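Local atomic coordinates of N-acetylneuraminate lyase (PDB entry 4WOZ), a protein that is a lyase of the dihydrodipicolinate synthetase family, an enzyme built on a closed eight-stranded TIM barrel and found here as a four-chain assembly. Residues 102-107 with 137-142; 141-146 with 170-175. All coordinates share one frame; numbering follows the deposited sequence.

Contact 1: 102-107 with 137-142; sequences LAKFTT and INSVDN
With chi1 at -67°, Thr107 sets OG1 beside its own backbone N and CG2 on the anti side, while the first torsion of Asn142 strays from the usual staggered positions and swings the amide across to meet that hydroxyl. The two side chains pass one another running opposite ways, and Asn142 ND2 donates to Thr107 OG1 over 3.0 Å along an almost straight N-H path (169°), the oxygen lying close to the amide plane. Threonine suits the place because its hydroxyl works twice: it accepts from Asn142 and donates back to its own helix, OG1 to Ala103 O at 2.7 Å. These two bonds together fix the hydroxyl. Thr107 N and OG1 approach the Ala103 carbonyl from opposite faces of its plane, so Ala103 O holds two donors. The same ND2 also reaches Tyr111 O.

Next to this polar link Val140 supplies the apolar surface. Its CG1 rests against the helix backbone, 3.8 Å from Lys104 CA, and meets Ala103 CB at 4.1 Å; its CG2 lies 3.7 Å from Thr107 OG1. A branched valine covers this strip with both methyls, and small Ala103 lets it come near the helix. Lys104 lays CG against Val140 CG1 at 3.8 Å and then bends at its last torsion, bringing NZ over Ser139 without a hydrogen bond to it; the long chain suits an exposed border. Ser139 OG turns instead to Thr135 O in helix 126-138.

The contact thus joins helix 96-109 to the turn after helix 126-138, on the outside of the barrel. Ala103 and Asn142 both touch Ile114 on strand 113-117, on the barrel side, and Phe105 faces helix 67-81.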
loop_
_atom_site.group_PDB
_atom_site.type_symbol
_atom_site.label_atom_id
_atom_site.label_comp_id
_atom_site.label_asym_id
_atom_site.label_seq_id
_atom_site.Cartn_x
_atom_site.Cartn_y
_atom_site.Cartn_z
ATOM N N LEU A 102 -10.144 -0.327 31.987
ATOM C CA LEU A 102 -9.711 -1.718 31.958
ATOM C C LEU A 102 -8.341 -1.889 32.604
ATOM O O LEU A 102 -8.060 -2.922 33.207
ATOM C CB LEU A 102 -9.683 -2.229 30.513
ATOM C CG LEU A 102 -11.033 -2.259 29.799
ATOM C CD1 LEU A 102 -10.831 -2.633 28.341
ATOM C CD2 LEU A 102 -11.960 -3.258 30.479
ATOM N N ALA A 103 -7.489 -0.879 32.479
ATOM C CA ALA A 103 -6.165 -0.944 33.081
ATOM C C ALA A 103 -6.338 -0.988 34.595
ATOM O O ALA A 103 -5.601 -1.687 35.292
ATOM C CB ALA A 103 -5.336 0.270 32.682
ATOM N N LYS A 104 -7.311 -0.230 35.096
ATOM C CA LYS A 104 -7.595 -0.192 36.531
ATOM C C LYS A 104 -8.172 -1.532 36.967
ATOM O O LYS A 104 -7.694 -2.153 37.918
ATOM C CB LYS A 104 -8.610 0.906 36.849
ATOM C CG LYS A 104 -8.051 2.315 36.869
ATOM C CD LYS A 104 -9.136 3.296 37.309
ATOM C CE LYS A 104 -8.549 4.618 37.780
ATOM N NZ LYS A 104 -7.745 5.290 36.721
ATOM N N PHE A 105 -9.210 -1.965 36.260
ATOM C CA PHE A 105 -9.871 -3.227 36.554
ATOM C C PHE A 105 -8.871 -4.384 36.627
ATOM O O PHE A 105 -8.809 -5.094 37.627
ATOM C CB PHE A 105 -10.927 -3.523 35.483
ATOM C CG PHE A 105 -11.778 -4.726 35.782
ATOM C CD1 PHE A 105 -12.702 -4.698 36.819
ATOM C CD2 PHE A 105 -11.661 -5.881 35.020
ATOM C CE1 PHE A 105 -13.501 -5.805 37.095
ATOM C CE2 PHE A 105 -12.455 -6.995 35.286
ATOM C CZ PHE A 105 -13.377 -6.955 36.328
ATOM N N THR A 106 -8.082 -4.568 35.572
ATOM C CA THR A 106 -7.113 -5.659 35.542
ATOM C C THR A 106 -6.001 -5.512 36.576
ATOM O O THR A 106 -5.583 -6.495 37.178
ATOM C CB THR A 106 -6.483 -5.821 34.133
ATOM O OG1 THR A 106 -5.844 -4.602 33.736
ATOM C CG2 THR A 106 -7.561 -6.181 33.111
ATOM N N THR A 107 -5.518 -4.293 36.790
ATOM C CA THR A 107 -4.465 -4.094 37.777
ATOM C C THR A 107 -4.970 -4.507 39.161
ATOM O O THR A 107 -4.240 -5.129 39.947
ATOM C CB THR A 107 -4.002 -2.625 37.827
ATOM O OG1 THR A 107 -3.348 -2.287 36.598
ATOM C CG2 THR A 107 -3.034 -2.409 38.986
ATOM N N ILE A 137 -0.811 3.956 31.248
ATOM C CA ILE A 137 0.102 3.447 32.272
ATOM C C ILE A 137 0.294 4.341 33.491
ATOM O O ILE A 137 0.619 3.850 34.574
ATOM C CB ILE A 137 1.498 3.124 31.673
ATOM C CG1 ILE A 137 2.317 2.292 32.666
ATOM C CG2 ILE A 137 2.237 4.414 31.337
ATOM C CD1 ILE A 137 1.678 0.959 33.035
ATOM N N ASN A 138 0.105 5.647 33.331
ATOM C CA ASN A 138 0.267 6.551 34.464
ATOM C C ASN A 138 -0.952 6.492 35.380
ATOM O O ASN A 138 -0.893 6.917 36.535
ATOM C CB ASN A 138 0.488 7.992 33.996
ATOM C CG ASN A 138 1.749 8.149 33.168
ATOM O OD1 ASN A 138 2.761 7.493 33.425
ATOM N ND2 ASN A 138 1.700 9.035 32.177
ATOM N N SER A 139 -2.051 5.953 34.857
ATOM C CA SER A 139 -3.290 5.827 35.620
ATOM C C SER A 139 -3.257 4.688 36.631
ATOM O O SER A 139 -4.098 4.634 37.526
ATOM C CB SER A 139 -4.479 5.600 34.682
ATOM O OG SER A 139 -4.761 6.753 33.910
ATOM N N VAL A 140 -2.298 3.776 36.495
ATOM C CA VAL A 140 -2.225 2.645 37.411
ATOM C C VAL A 140 -0.821 2.282 37.877
ATOM O O VAL A 140 0.182 2.773 37.356
ATOM C CB VAL A 140 -2.851 1.380 36.780
ATOM C CG1 VAL A 140 -4.300 1.643 36.412
ATOM C CG2 VAL A 140 -2.058 0.962 35.548
ATOM N N ASP A 141 -0.766 1.407 38.873
ATOM C CA ASP A 141 0.498 0.950 39.424
ATOM C C ASP A 141 0.806 -0.402 38.789
ATOM O O ASP A 141 0.661 -1.448 39.419
ATOM C CB ASP A 141 0.384 0.821 40.944
ATOM C CG ASP A 141 1.700 0.455 41.597
ATOM O OD1 ASP A 141 2.727 1.072 41.245
ATOM O OD2 ASP A 141 1.706 -0.443 42.468
ATOM N N ASN A 142 1.223 -0.365 37.528
ATOM C CA ASN A 142 1.530 -1.577 36.782
ATOM C C ASN A 142 2.641 -1.283 35.770
ATOM O O ASN A 142 3.292 -0.236 35.831
ATOM C CB ASN A 142 0.266 -2.056 36.051
ATOM C CG ASN A 142 0.179 -3.571 35.953
ATOM O OD1 ASN A 142 1.159 -4.242 35.640
ATOM N ND2 ASN A 142 -1.003 -4.113 36.211
#

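Contact 2: 141-146 with 170-175; sequences DNRLII and KIIGVK
Leu144 N and Lys170 O open the pairing of two adjacent parallel strands of the closed TIM barrel with a nearly straight bond of 2.8 Å (167°). Further along, Ile146 N gives to Gly173 O at 2.9 Å, its nitrogen standing above the carbonyl plane. Lys175 N then meets Ile146 O at 2.5 Å, a length too short to be trusted closely.

The firm bridges are Ile145 with Gly173 and Ile146 with Val174; upstream the hydrogen bonding is irregular. Ile172 N makes a weak, bent bond to Leu144 O at 3.0 Å, while Gly173 N is buried without a partner anywhere in the model. With phi -172° and psi -169° the backbone here is almost fully stretched, a shape that glycine, lacking a side chain, adopts more easily than other residues.

Leu144, Ile146, Ile171 and Val174 share the face turned to the helices. There beta-branched Ile146 and Val174 set branch against branch, CB to CG2 at 3.9 Å. Ile145 lies on the other face, its CG2 against Val174 CA and Lys175 N. Ile172 CD1 touches Arg143 CB at 3.6 Å, the aliphatic root of an arginine whose NH1 and NH2 are satisfied by Thr13 O and Asp112 O. Asn142 OD1 accepts from Arg143 N, Ile145 O from Ser115 OG and Ile171 O from Lys194 NZ; Lys170 NZ finds Val140 O and Ile137 O.

On one flank strand 113-117 bonds to Ile145, and on the other strand 195-198 bonds to Val174. Helices 126-138 and 159-165 cover Leu144, Ile146 and Val174 from outside.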
loop_
_atom_site.group_PDB
_atom_site.type_symbol
_atom_site.label_atom_id
_atom_site.label_comp_id
_atom_site.label_asym_id
_atom_site.label_seq_id
_atom_site.Cartn_x
_atom_site.Cartn_y
_atom_site.Cartn_z
ATOM N N ASP A 141 -0.766 1.407 38.873
ATOM C CA ASP A 141 0.498 0.950 39.424
ATOM C C ASP A 141 0.806 -0.402 38.789
ATOM O O ASP A 141 0.661 -1.448 39.419
ATOM C CB ASP A 141 0.384 0.821 40.944
ATOM C CG ASP A 141 1.700 0.455 41.597
ATOM O OD1 ASP A 141 2.727 1.072 41.245
ATOM O OD2 ASP A 141 1.706 -0.443 42.468
ATOM N N ASN A 142 1.223 -0.365 37.528
ATOM C CA ASN A 142 1.530 -1.577 36.782
ATOM C C ASN A 142 2.641 -1.283 35.770
ATOM O O ASN A 142 3.292 -0.236 35.831
ATOM C CB ASN A 142 0.266 -2.056 36.051
ATOM C CG ASN A 142 0.179 -3.571 35.953
ATOM O OD1 ASN A 142 1.159 -4.242 35.640
ATOM N ND2 ASN A 142 -1.003 -4.113 36.211
ATOM N N ARG A 143 2.853 -2.212 34.840
ATOM C CA ARG A 143 3.867 -2.059 33.800
ATOM C C ARG A 143 3.190 -2.298 32.454
ATOM O O ARG A 143 2.314 -3.156 32.340
ATOM C CB ARG A 143 4.995 -3.070 34.016
ATOM C CG ARG A 143 5.699 -2.917 35.354
ATOM C CD ARG A 143 6.555 -4.132 35.685
ATOM N NE ARG A 143 5.753 -5.340 35.877
ATOM C CZ ARG A 143 6.264 -6.550 36.092
ATOM N NH1 ARG A 143 7.581 -6.719 36.141
ATOM N NH2 ARG A 143 5.460 -7.594 36.260
ATOM N N LEU A 144 3.591 -1.549 31.430
ATOM C CA LEU A 144 2.954 -1.703 30.129
ATOM C C LEU A 144 3.829 -2.127 28.953
ATOM O O LEU A 144 4.985 -1.715 28.814
ATOM C CB LEU A 144 2.205 -0.410 29.764
ATOM C CG LEU A 144 1.404 -0.424 28.459
ATOM C CD1 LEU A 144 0.217 0.496 28.569
ATOM C CD2 LEU A 144 2.295 -0.009 27.304
ATOM N N ILE A 145 3.233 -2.949 28.099
ATOM C CA ILE A 145 3.883 -3.446 26.901
ATOM C C ILE A 145 3.144 -2.868 25.694
ATOM O O ILE A 145 1.919 -2.920 25.631
ATOM C CB ILE A 145 3.808 -4.983 26.836
ATOM C CG1 ILE A 145 4.621 -5.588 27.982
ATOM C CG2 ILE A 145 4.311 -5.477 25.485
ATOM C CD1 ILE A 145 4.374 -7.066 28.176
ATOM N N ILE A 146 3.890 -2.308 24.750
ATOM C CA ILE A 146 3.300 -1.741 23.538
ATOM C C ILE A 146 2.887 -2.868 22.592
ATOM O O ILE A 146 3.574 -3.884 22.504
ATOM C CB ILE A 146 4.312 -0.859 22.798
ATOM C CG1 ILE A 146 4.763 0.287 23.706
ATOM C CG2 ILE A 146 3.699 -0.340 21.505
ATOM C CD1 ILE A 146 5.957 1.046 23.163
ATOM N N LYS A 170 7.804 2.841 33.198
ATOM C CA LYS A 170 6.758 1.848 33.411
ATOM C C LYS A 170 6.401 1.124 32.113
ATOM O O LYS A 170 5.679 0.126 32.122
ATOM C CB LYS A 170 5.524 2.505 34.045
ATOM C CG LYS A 170 5.815 3.069 35.444
ATOM C CD LYS A 170 4.570 3.167 36.325
ATOM C CE LYS A 170 3.601 4.234 35.853
ATOM N NZ LYS A 170 2.358 4.240 36.684
ATOM N N ILE A 171 6.908 1.635 30.995
ATOM C CA ILE A 171 6.693 0.997 29.701
ATOM C C ILE A 171 7.936 0.107 29.552
ATOM O O ILE A 171 9.011 0.553 29.140
ATOM C CB ILE A 171 6.592 2.044 28.573
ATOM C CG1 ILE A 171 5.366 2.931 28.826
ATOM C CG2 ILE A 171 6.466 1.354 27.217
ATOM C CD1 ILE A 171 5.134 4.007 27.790
ATOM N N ILE A 172 7.771 -1.158 29.916
ATOM C CA ILE A 172 8.869 -2.118 29.925
ATOM C C ILE A 172 9.131 -2.943 28.671
ATOM O O ILE A 172 10.129 -3.652 28.611
ATOM C CB ILE A 172 8.698 -3.101 31.100
ATOM C CG1 ILE A 172 7.422 -3.926 30.902
ATOM C CG2 ILE A 172 8.609 -2.332 32.413
ATOM C CD1 ILE A 172 7.231 -5.035 31.925
ATOM N N GLY A 173 8.251 -2.869 27.679
ATOM C CA GLY A 173 8.477 -3.662 26.483
ATOM C C GLY A 173 7.546 -3.399 25.317
ATOM O O GLY A 173 6.782 -2.427 25.312
ATOM N N VAL A 174 7.613 -4.283 24.326
ATOM C CA VAL A 174 6.800 -4.161 23.125
ATOM C C VAL A 174 6.510 -5.519 22.491
ATOM O O VAL A 174 7.356 -6.412 22.509
ATOM C CB VAL A 174 7.517 -3.290 22.069
ATOM C CG1 VAL A 174 8.869 -3.903 21.726
ATOM C CG2 VAL A 174 6.665 -3.175 20.810
ATOM N N LYS A 175 5.302 -5.670 21.952
ATOM C CA LYS A 175 4.914 -6.887 21.253
ATOM C C LYS A 175 5.054 -6.498 19.791
ATOM O O LYS A 175 4.213 -5.779 19.247
ATOM C CB LYS A 175 3.465 -7.269 21.545
ATOM C CG LYS A 175 2.992 -8.461 20.727
ATOM C CD LYS A 175 1.504 -8.700 20.885
ATOM C CE LYS A 175 1.003 -9.729 19.877
ATOM N NZ LYS A 175 -0.477 -9.902 19.955
#

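In the fold
Contacts 1 and 2 share Asp141 and Asn142, where the turn after helix 126-138 runs into strand 144-147, and their centres are about 11 Å apart. Asn142 thus stands at the junction of the two. Lys170 ties contact 2 back to contact 1: its NZ lies 2.7 Å from Val140 O and 2.8 Å from Ile137 O. Ile137 also packs inward, CD1 standing 3.5 Å from Leu144 N. One contact therefore belongs to the outer helical layer and the other to the barrel wall, joined by one helix-to-strand step of the TIM barrel.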